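Local atomic coordinates of tail fiber protein (PDB entry 5W5P), a protein that probably recognises and degrades the capsular polysaccharide of its Acinetobacter baumannii host, serving the phage as a trimeric tailspike. Residues A[331-336]-A[365-370]; A[279-284]-A[308-313]; A[407-412]-A[426-431]. One frame throughout, in Å; residues are numbered along the deposited sequence.

Interaction 1 of 3, residues A[331-336]-A[365-370]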
loop_
_atom_site.group_PDB
_atom_site.type_symbol
_atom_site.label_atom_id
_atom_site.label_comp_id
_atom_site.label_asym_id
_atom_site.label_seq_id
_atom_site.Cartn_x
_atom_site.Cartn_y
_atom_site.Cartn_z
ATOM N N GLY A 331 -4.945 9.615 -7.108
ATOM C CA GLY A 331 -4.263 9.856 -5.847
ATOM C C GLY A 331 -4.647 8.810 -4.816
ATOM O O GLY A 331 -5.787 8.344 -4.783
ATOM N N THR A 332 -3.677 8.438 -3.980
ATOM C CA THR A 332 -3.903 7.501 -2.889
ATOM C C THR A 332 -3.189 7.996 -1.639
ATOM O O THR A 332 -2.062 8.489 -1.714
ATOM C CB THR A 332 -3.425 6.082 -3.254
ATOM O OG1 THR A 332 -2.197 6.156 -3.987
ATOM C CG2 THR A 332 -4.477 5.350 -4.096
ATOM N N PHE A 333 -3.863 7.883 -0.493
ATOM C CA PHE A 333 -3.304 8.257 0.809
ATOM C C PHE A 333 -3.701 7.165 1.801
ATOM O O PHE A 333 -4.813 7.190 2.338
ATOM C CB PHE A 333 -3.803 9.623 1.271
ATOM C CG PHE A 333 -3.485 10.749 0.321
ATOM C CD1 PHE A 333 -4.262 10.956 -0.811
ATOM C CD2 PHE A 333 -2.430 11.618 0.571
ATOM C CE1 PHE A 333 -3.990 11.982 -1.684
ATOM C CE2 PHE A 333 -2.154 12.653 -0.303
ATOM C CZ PHE A 333 -2.940 12.833 -1.435
ATOM N N ILE A 334 -2.790 6.226 2.058
ATOM C CA ILE A 334 -3.092 5.006 2.797
ATOM C C ILE A 334 -2.268 4.984 4.078
ATOM O O ILE A 334 -1.032 4.929 4.035
ATOM C CB ILE A 334 -2.831 3.747 1.958
ATOM C CG1 ILE A 334 -3.467 3.886 0.569
ATOM C CG2 ILE A 334 -3.295 2.491 2.707
ATOM C CD1 ILE A 334 -3.409 2.624 -0.270
ATOM N N GLY A 335 -2.950 5.019 5.220
ATOM C CA GLY A 335 -2.315 4.687 6.479
ATOM C C GLY A 335 -1.395 5.733 7.059
ATOM O O GLY A 335 -0.488 5.392 7.818
ATOM N N ASN A 336 -1.594 7.004 6.724
ATOM C CA ASN A 336 -0.766 8.043 7.315
ATOM C C ASN A 336 -1.096 8.222 8.794
ATOM O O ASN A 336 -2.175 7.860 9.272
ATOM C CB ASN A 336 -0.943 9.364 6.572
ATOM C CG ASN A 336 -0.280 9.350 5.215
ATOM O OD1 ASN A 336 0.932 9.146 5.107
ATOM N ND2 ASN A 336 -1.076 9.536 4.163
ATOM N N SER A 365 -9.906 13.986 -9.607
ATOM C CA SER A 365 -10.654 12.872 -10.191
ATOM C C SER A 365 -9.959 11.563 -9.844
ATOM O O SER A 365 -8.911 11.252 -10.415
ATOM C CB SER A 365 -10.782 13.040 -11.703
ATOM O OG SER A 365 -11.712 12.116 -12.230
ATOM N N GLY A 366 -10.556 10.795 -8.935
ATOM C CA GLY A 366 -9.997 9.517 -8.537
ATOM C C GLY A 366 -8.983 9.628 -7.417
ATOM O O GLY A 366 -7.777 9.544 -7.658
ATOM N N VAL A 367 -9.462 9.832 -6.189
ATOM C CA VAL A 367 -8.616 9.964 -5.006
ATOM C C VAL A 367 -9.223 9.125 -3.892
ATOM O O VAL A 367 -10.431 9.202 -3.639
ATOM C CB VAL A 367 -8.472 11.436 -4.556
ATOM C CG1 VAL A 367 -7.434 11.560 -3.446
ATOM C CG2 VAL A 367 -8.111 12.332 -5.730
ATOM N N THR A 368 -8.393 8.323 -3.223
ATOM C CA THR A 368 -8.874 7.402 -2.199
ATOM C C THR A 368 -8.051 7.548 -0.929
ATOM O O THR A 368 -6.819 7.485 -0.974
ATOM C CB THR A 368 -8.818 5.953 -2.693
ATOM O OG1 THR A 368 -9.401 5.872 -3.999
ATOM C CG2 THR A 368 -9.582 5.036 -1.747
ATOM N N PHE A 369 -8.739 7.728 0.200
ATOM C CA PHE A 369 -8.127 7.808 1.524
ATOM C C PHE A 369 -8.511 6.568 2.318
ATOM O O PHE A 369 -9.694 6.350 2.588
ATOM C CB PHE A 369 -8.582 9.063 2.267
ATOM C CG PHE A 369 -8.167 10.338 1.608
ATOM C CD1 PHE A 369 -8.919 10.874 0.573
ATOM C CD2 PHE A 369 -7.022 11.004 2.021
ATOM C CE1 PHE A 369 -8.539 12.051 -0.038
ATOM C CE2 PHE A 369 -6.636 12.188 1.414
ATOM C CZ PHE A 369 -7.396 12.713 0.385
ATOM N N ILE A 370 -7.518 5.768 2.701
ATOM C CA ILE A 370 -7.747 4.515 3.412
ATOM C C ILE A 370 -6.897 4.504 4.676
ATOM O O ILE A 370 -5.673 4.660 4.605
ATOM C CB ILE A 370 -7.420 3.292 2.539
ATOM C CG1 ILE A 370 -8.203 3.352 1.223
ATOM C CG2 ILE A 370 -7.720 2.004 3.294
ATOM C CD1 ILE A 370 -7.784 2.314 0.225
HETATM O O HOH W 1 -7.829 6.681 -5.836
#
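Phe333 and Phe369 project the same way from adjacent parallel strands, and Phe333 leans on its partner from CB outward. Phe333 CB lies 3.6 Å from Phe369 CD2. CG lies nearest CE2 of Phe369, and Phe333 CD1 approaches the same Phe369 CE2 at 3.5 Å. Farther out, Phe333 CE1 passes CZ of Phe369 and meets Val367 CG1 at 3.9 Å, a methyl standing at the ring's edge. Both phenylalanines set CG anti to the carbonyl carbon, and similar chi1 (-59° and -63°) and chi2 on strands in parallel register leave the ring planes only 10° apart. The rings are slid well apart, however, with centroids separated by 4.8 Å and little overlap. Such a stack of aromatic residues on successive coils fits the parallel beta-helix of phage tailspikes; here it fills the interior beside Ile353 and Leu355, and Phe369 stacks on to Phe408. The sheet face carrying Thr332 and Ile334 instead meets the other subunits, where Ile334 packs on its two copies. Parallel backbone pairing holds the register: Phe333 N donates to Thr368 O at 3.0 Å, and Phe333 O accepts from Ile370 N. Gly331, lacking a side chain, allows Val367 CG1 to settle close to the neighbouring strand. At the other end Gly335 adopts the positive phi that glycine tolerates easily, and its N donates to Ile370 O at 2.8 Å.

Interaction 2 of 3, residues A[279-284]-A[308-313]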
loop_
_atom_site.group_PDB
_atom_site.type_symbol
_atom_site.label_atom_id
_atom_site.label_comp_id
_atom_site.label_asym_id
_atom_site.label_seq_id
_atom_site.Cartn_x
_atom_site.Cartn_y
_atom_site.Cartn_z
ATOM N N GLY A 279 3.217 17.761 -10.981
ATOM C CA GLY A 279 3.905 16.526 -10.650
ATOM C C GLY A 279 3.454 15.381 -11.524
ATOM O O GLY A 279 2.314 15.345 -11.993
ATOM N N PHE A 280 4.366 14.436 -11.746
ATOM C CA PHE A 280 4.076 13.185 -12.440
ATOM C C PHE A 280 4.683 12.052 -11.629
ATOM O O PHE A 280 5.883 12.074 -11.342
ATOM C CB PHE A 280 4.654 13.166 -13.863
ATOM C CG PHE A 280 4.158 14.274 -14.751
ATOM C CD1 PHE A 280 4.782 15.518 -14.748
ATOM C CD2 PHE A 280 3.089 14.067 -15.616
ATOM C CE1 PHE A 280 4.338 16.540 -15.574
ATOM C CE2 PHE A 280 2.642 15.088 -16.447
ATOM C CZ PHE A 280 3.267 16.325 -16.424
ATOM N N ASN A 281 3.865 11.069 -11.262
ATOM C CA ASN A 281 4.332 9.831 -10.640
ATOM C C ASN A 281 5.176 10.129 -9.398
ATOM O O ASN A 281 6.378 9.889 -9.339
ATOM C CB ASN A 281 5.105 8.992 -11.661
ATOM C CG ASN A 281 5.603 7.687 -11.083
ATOM O OD1 ASN A 281 4.863 6.963 -10.415
ATOM N ND2 ASN A 281 6.874 7.380 -11.335
ATOM N N VAL A 282 4.493 10.668 -8.398
ATOM C CA VAL A 282 5.117 11.179 -7.186
ATOM C C VAL A 282 4.790 10.224 -6.046
ATOM O O VAL A 282 3.650 9.767 -5.916
ATOM C CB VAL A 282 4.634 12.609 -6.873
ATOM C CG1 VAL A 282 5.072 13.047 -5.471
ATOM C CG2 VAL A 282 5.118 13.574 -7.945
ATOM N N THR A 283 5.800 9.897 -5.240
ATOM C CA THR A 283 5.632 9.011 -4.094
ATOM C C THR A 283 6.292 9.641 -2.879
ATOM O O THR A 283 7.469 10.014 -2.935
ATOM C CB THR A 283 6.236 7.625 -4.354
ATOM O OG1 THR A 283 5.770 7.123 -5.615
ATOM C CG2 THR A 283 5.835 6.665 -3.247
ATOM N N VAL A 284 5.529 9.780 -1.792
ATOM C CA VAL A 284 6.082 10.256 -0.530
ATOM C C VAL A 284 5.516 9.388 0.587
ATOM O O VAL A 284 4.455 9.690 1.143
ATOM C CB VAL A 284 5.771 11.749 -0.303
ATOM C CG1 VAL A 284 6.355 12.213 1.016
ATOM C CG2 VAL A 284 6.300 12.605 -1.460
ATOM N N VAL A 308 -0.999 11.105 -10.658
ATOM C CA VAL A 308 -0.683 10.061 -9.680
ATOM C C VAL A 308 0.214 10.595 -8.570
ATOM O O VAL A 308 1.339 11.046 -8.814
ATOM C CB VAL A 308 -0.038 8.823 -10.333
ATOM C CG1 VAL A 308 0.173 7.723 -9.295
ATOM C CG2 VAL A 308 -0.896 8.323 -11.463
ATOM N N ILE A 309 -0.285 10.539 -7.339
ATOM C CA ILE A 309 0.527 10.740 -6.145
ATOM C C ILE A 309 0.107 9.693 -5.125
ATOM O O ILE A 309 -1.078 9.361 -5.011
ATOM C CB ILE A 309 0.391 12.173 -5.580
ATOM C CG1 ILE A 309 1.275 12.357 -4.342
ATOM C CG2 ILE A 309 -1.058 12.503 -5.248
ATOM C CD1 ILE A 309 1.390 13.784 -3.879
ATOM N N ARG A 310 1.082 9.143 -4.409
ATOM C CA ARG A 310 0.813 8.233 -3.305
ATOM C C ARG A 310 1.541 8.767 -2.085
ATOM O O ARG A 310 2.727 9.103 -2.170
ATOM C CB ARG A 310 1.270 6.797 -3.605
ATOM C CG ARG A 310 0.945 6.297 -4.998
ATOM C CD ARG A 310 2.006 6.723 -6.005
ATOM N NE ARG A 310 2.067 5.806 -7.136
ATOM C CZ ARG A 310 2.718 6.060 -8.267
ATOM N NH1 ARG A 310 2.710 5.173 -9.253
ATOM N NH2 ARG A 310 3.372 7.203 -8.412
ATOM N N CYS A 311 0.831 8.861 -0.964
ATOM C CA CYS A 311 1.418 9.264 0.313
ATOM C C CYS A 311 0.926 8.275 1.364
ATOM O O CYS A 311 -0.189 8.414 1.876
ATOM C CB CYS A 311 1.042 10.700 0.667
ATOM S SG CYS A 311 1.530 11.944 -0.572
ATOM N N ASP A 312 1.755 7.281 1.685
ATOM C CA ASP A 312 1.349 6.166 2.528
ATOM C C ASP A 312 2.248 6.041 3.754
ATOM O O ASP A 312 3.459 6.268 3.677
ATOM C CB ASP A 312 1.370 4.850 1.742
ATOM C CG ASP A 312 0.537 4.915 0.471
ATOM O OD1 ASP A 312 -0.436 5.699 0.433
ATOM O OD2 ASP A 312 0.852 4.174 -0.488
ATOM N N GLY A 313 1.642 5.683 4.886
ATOM C CA GLY A 313 2.384 5.318 6.079
ATOM C C GLY A 313 3.364 6.348 6.597
ATOM O O GLY A 313 4.319 5.984 7.292
#
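With chi1 at -179°, Asn281 extends its amide toward Arg310, which sets CG beside its own N (chi1 -43°), bends at chi2 (85°) and brings its guanidinium across to the neighbouring coil. Asn281 OD1 lies near the guanidinium plane, though the amide plane is steeply inclined to it. NH2 of Arg310 donates to this oxygen; the modelled separation is unusually short, and its exact value is doubtful. A weak bond comes from Arg310 NH1 to the same Asn281 OD1 at 3.0 Å, and Val308 CG1 lies over the centre of one guanidinium face. On the opposite side of the sheet Val282 CG1 touches Ile309 CG1 at 4.0 Å, branched apolar chains suited to a beta-helix interior. Backbone bonds from Arg310 N to Val282 O (3.0 Å) and from Val284 N to Arg310 O (2.9 Å) tie the parallel strands in register. Arg310 NH1 also makes a weak bond to Gly335 O of the second subunit, so the long, positively charged side chain also reaches the trimer interface. Within the chain, Ile309 packs inward on Val296 of strand 294-298 and Leu325 of strand 321-328, and strand 306-310 is flanked on its other edge by strand 331-339.

Interaction 3 of 3, residues A[407-412]-A[426-431]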
loop_
_atom_site.group_PDB
_atom_site.type_symbol
_atom_site.label_atom_id
_atom_site.label_comp_id
_atom_site.label_asym_id
_atom_site.label_seq_id
_atom_site.Cartn_x
_atom_site.Cartn_y
_atom_site.Cartn_z
ATOM N N THR A 407 -13.029 9.379 -2.228
ATOM C CA THR A 407 -13.720 8.504 -1.293
ATOM C C THR A 407 -12.847 8.277 -0.064
ATOM O O THR A 407 -11.627 8.463 -0.097
ATOM C CB THR A 407 -14.099 7.156 -1.941
ATOM O OG1 THR A 407 -12.919 6.392 -2.215
ATOM C CG2 THR A 407 -14.866 7.381 -3.248
ATOM N N PHE A 408 -13.496 7.897 1.035
ATOM C CA PHE A 408 -12.832 7.698 2.318
ATOM C C PHE A 408 -13.263 6.357 2.895
ATOM O O PHE A 408 -14.462 6.103 3.043
ATOM C CB PHE A 408 -13.166 8.829 3.303
ATOM C CG PHE A 408 -12.564 10.162 2.936
ATOM C CD1 PHE A 408 -13.143 10.958 1.957
ATOM C CD2 PHE A 408 -11.428 10.622 3.584
ATOM C CE1 PHE A 408 -12.596 12.182 1.624
ATOM C CE2 PHE A 408 -10.871 11.845 3.256
ATOM C CZ PHE A 408 -11.455 12.628 2.273
ATOM N N VAL A 409 -12.292 5.509 3.227
ATOM C CA VAL A 409 -12.555 4.173 3.748
ATOM C C VAL A 409 -11.695 3.956 4.988
ATOM O O VAL A 409 -10.464 4.053 4.921
ATOM C CB VAL A 409 -12.271 3.081 2.702
ATOM C CG1 VAL A 409 -12.344 1.688 3.340
ATOM C CG2 VAL A 409 -13.227 3.201 1.511
ATOM N N GLY A 410 -12.341 3.665 6.116
ATOM C CA GLY A 410 -11.638 3.190 7.293
ATOM C C GLY A 410 -10.703 4.174 7.961
ATOM O O GLY A 410 -9.774 3.750 8.657
ATOM N N ASN A 411 -10.920 5.475 7.776
ATOM C CA ASN A 411 -10.101 6.500 8.408
ATOM C C ASN A 411 -10.626 6.827 9.804
ATOM O O ASN A 411 -11.747 6.475 10.170
ATOM C CB ASN A 411 -10.067 7.774 7.560
ATOM C CG ASN A 411 -9.615 7.512 6.135
ATOM O OD1 ASN A 411 -8.414 7.436 5.856
ATOM N ND2 ASN A 411 -10.580 7.368 5.220
ATOM N N TRP A 412 -9.797 7.522 10.580
ATOM C CA TRP A 412 -10.119 7.910 11.950
ATOM C C TRP A 412 -9.760 9.373 12.145
ATOM O O TRP A 412 -8.613 9.770 11.906
ATOM C CB TRP A 412 -9.355 7.055 12.973
ATOM C CG TRP A 412 -9.796 7.246 14.400
ATOM C CD1 TRP A 412 -10.589 6.406 15.127
ATOM C CD2 TRP A 412 -9.464 8.338 15.275
ATOM N NE1 TRP A 412 -10.775 6.905 16.393
ATOM C CE2 TRP A 412 -10.097 8.089 16.510
ATOM C CE3 TRP A 412 -8.700 9.503 15.133
ATOM C CZ2 TRP A 412 -9.988 8.959 17.595
ATOM C CZ3 TRP A 412 -8.598 10.370 16.207
ATOM C CH2 TRP A 412 -9.239 10.094 17.423
ATOM N N THR A 426 -19.114 8.692 -1.664
ATOM C CA THR A 426 -18.961 7.336 -1.150
ATOM C C THR A 426 -17.961 7.330 -0.003
ATOM O O THR A 426 -16.824 7.785 -0.166
ATOM C CB THR A 426 -18.493 6.367 -2.245
ATOM O OG1 THR A 426 -19.372 6.448 -3.377
ATOM C CG2 THR A 426 -18.471 4.937 -1.719
ATOM N N GLN A 427 -18.380 6.799 1.143
ATOM C CA GLN A 427 -17.511 6.700 2.307
ATOM C C GLN A 427 -18.107 5.703 3.295
ATOM O O GLN A 427 -19.315 5.725 3.553
ATOM C CB GLN A 427 -17.317 8.067 2.975
ATOM C CG GLN A 427 -18.608 8.751 3.391
ATOM C CD GLN A 427 -19.022 8.384 4.806
ATOM O OE1 GLN A 427 -18.174 8.146 5.671
ATOM N NE2 GLN A 427 -20.330 8.318 5.045
ATOM N N PHE A 428 -17.256 4.837 3.844
ATOM C CA PHE A 428 -17.701 3.875 4.844
ATOM C C PHE A 428 -16.525 3.500 5.735
ATOM O O PHE A 428 -15.359 3.682 5.370
ATOM C CB PHE A 428 -18.313 2.624 4.200
ATOM C CG PHE A 428 -17.383 1.905 3.260
ATOM C CD1 PHE A 428 -16.487 0.956 3.733
ATOM C CD2 PHE A 428 -17.407 2.177 1.902
ATOM C CE1 PHE A 428 -15.627 0.294 2.866
ATOM C CE2 PHE A 428 -16.555 1.520 1.033
ATOM C CZ PHE A 428 -15.661 0.578 1.517
ATOM N N GLY A 429 -16.852 2.979 6.918
ATOM C CA GLY A 429 -15.840 2.531 7.854
ATOM C C GLY A 429 -15.065 3.622 8.556
ATOM O O GLY A 429 -14.109 3.314 9.276
ATOM N N ASN A 430 -15.444 4.883 8.381
ATOM C CA ASN A 430 -14.709 5.989 8.978
ATOM C C ASN A 430 -15.176 6.249 10.403
ATOM O O ASN A 430 -16.335 5.997 10.758
ATOM C CB ASN A 430 -14.878 7.259 8.140
ATOM C CG ASN A 430 -14.338 7.102 6.731
ATOM O OD1 ASN A 430 -13.120 7.020 6.518
ATOM N ND2 ASN A 430 -15.241 7.052 5.757
ATOM N N ALA A 431 -14.266 6.780 11.218
ATOM C CA ALA A 431 -14.544 7.096 12.611
ATOM C C ALA A 431 -14.485 8.602 12.819
ATOM O O ALA A 431 -13.515 9.249 12.414
ATOM C CB ALA A 431 -13.556 6.398 13.538
#
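Asn411 and Asn430 lie side by side as rungs of an asparagine ladder, a motif of parallel beta-helices in which amides on successive coils bond to one another at a turn. Their amide planes are only 5° apart. Asn411 ND2 donates in the carbonyl plane to Asn430 OD1 at 2.9 Å, and this oxygen also accepts from the backbone N of Asn411 at 3.0 Å. The other end of the Asn430 amide is fixed too: its ND2 comes from above the carbonyl plane of Phe408, 3.0 Å from O, while Phe428 N approaches that same oxygen almost end-on. Asparagine suits the turn because one short amide can donate and accept at once. Just before each rung, Gly410 and Gly429 take up positive phi angles, comfortable for glycine, and turn the chain. On the face opposite Phe408 and Gln427, Val409 CG2 makes a CH-pi contact over one face of the Phe428 ring, 3.9 Å from its centroid. Farther along this side, Trp412 CD1 rests 3.4 Å from Ala431 CB, and the Trp412 ring stacks on Tyr329 of the third subunit. In the next shell, Gln427 OE1 receives Asn430 ND2 at 3.1 Å, and Gln427 NE2 is itself held by Pro443 O. Asn372 extends the ladder, its ND2 donating to Asn411 OD1.

Overall arrangement
The three contacts follow one another along the beta-helix, in the order interaction 2, interaction 1, interaction 3. Centres of interactions 2 and 1 are about 10 Å apart, and those of 1 and 3 about 11 Å. Strands 306-310 and 331-339 join the first pair, with a probable hydrogen bond from Asn336 ND2 to Cys311 O at 2.7 Å. Strands 365-375 and 407-409 join the second, through Val409 N and Phe369 O at 2.8 Å. Interactions 2 and 3 do not touch; their nearest atoms are about 9 Å apart. All three also reach the second subunit, so successive coils of the shaft take part in the trimer.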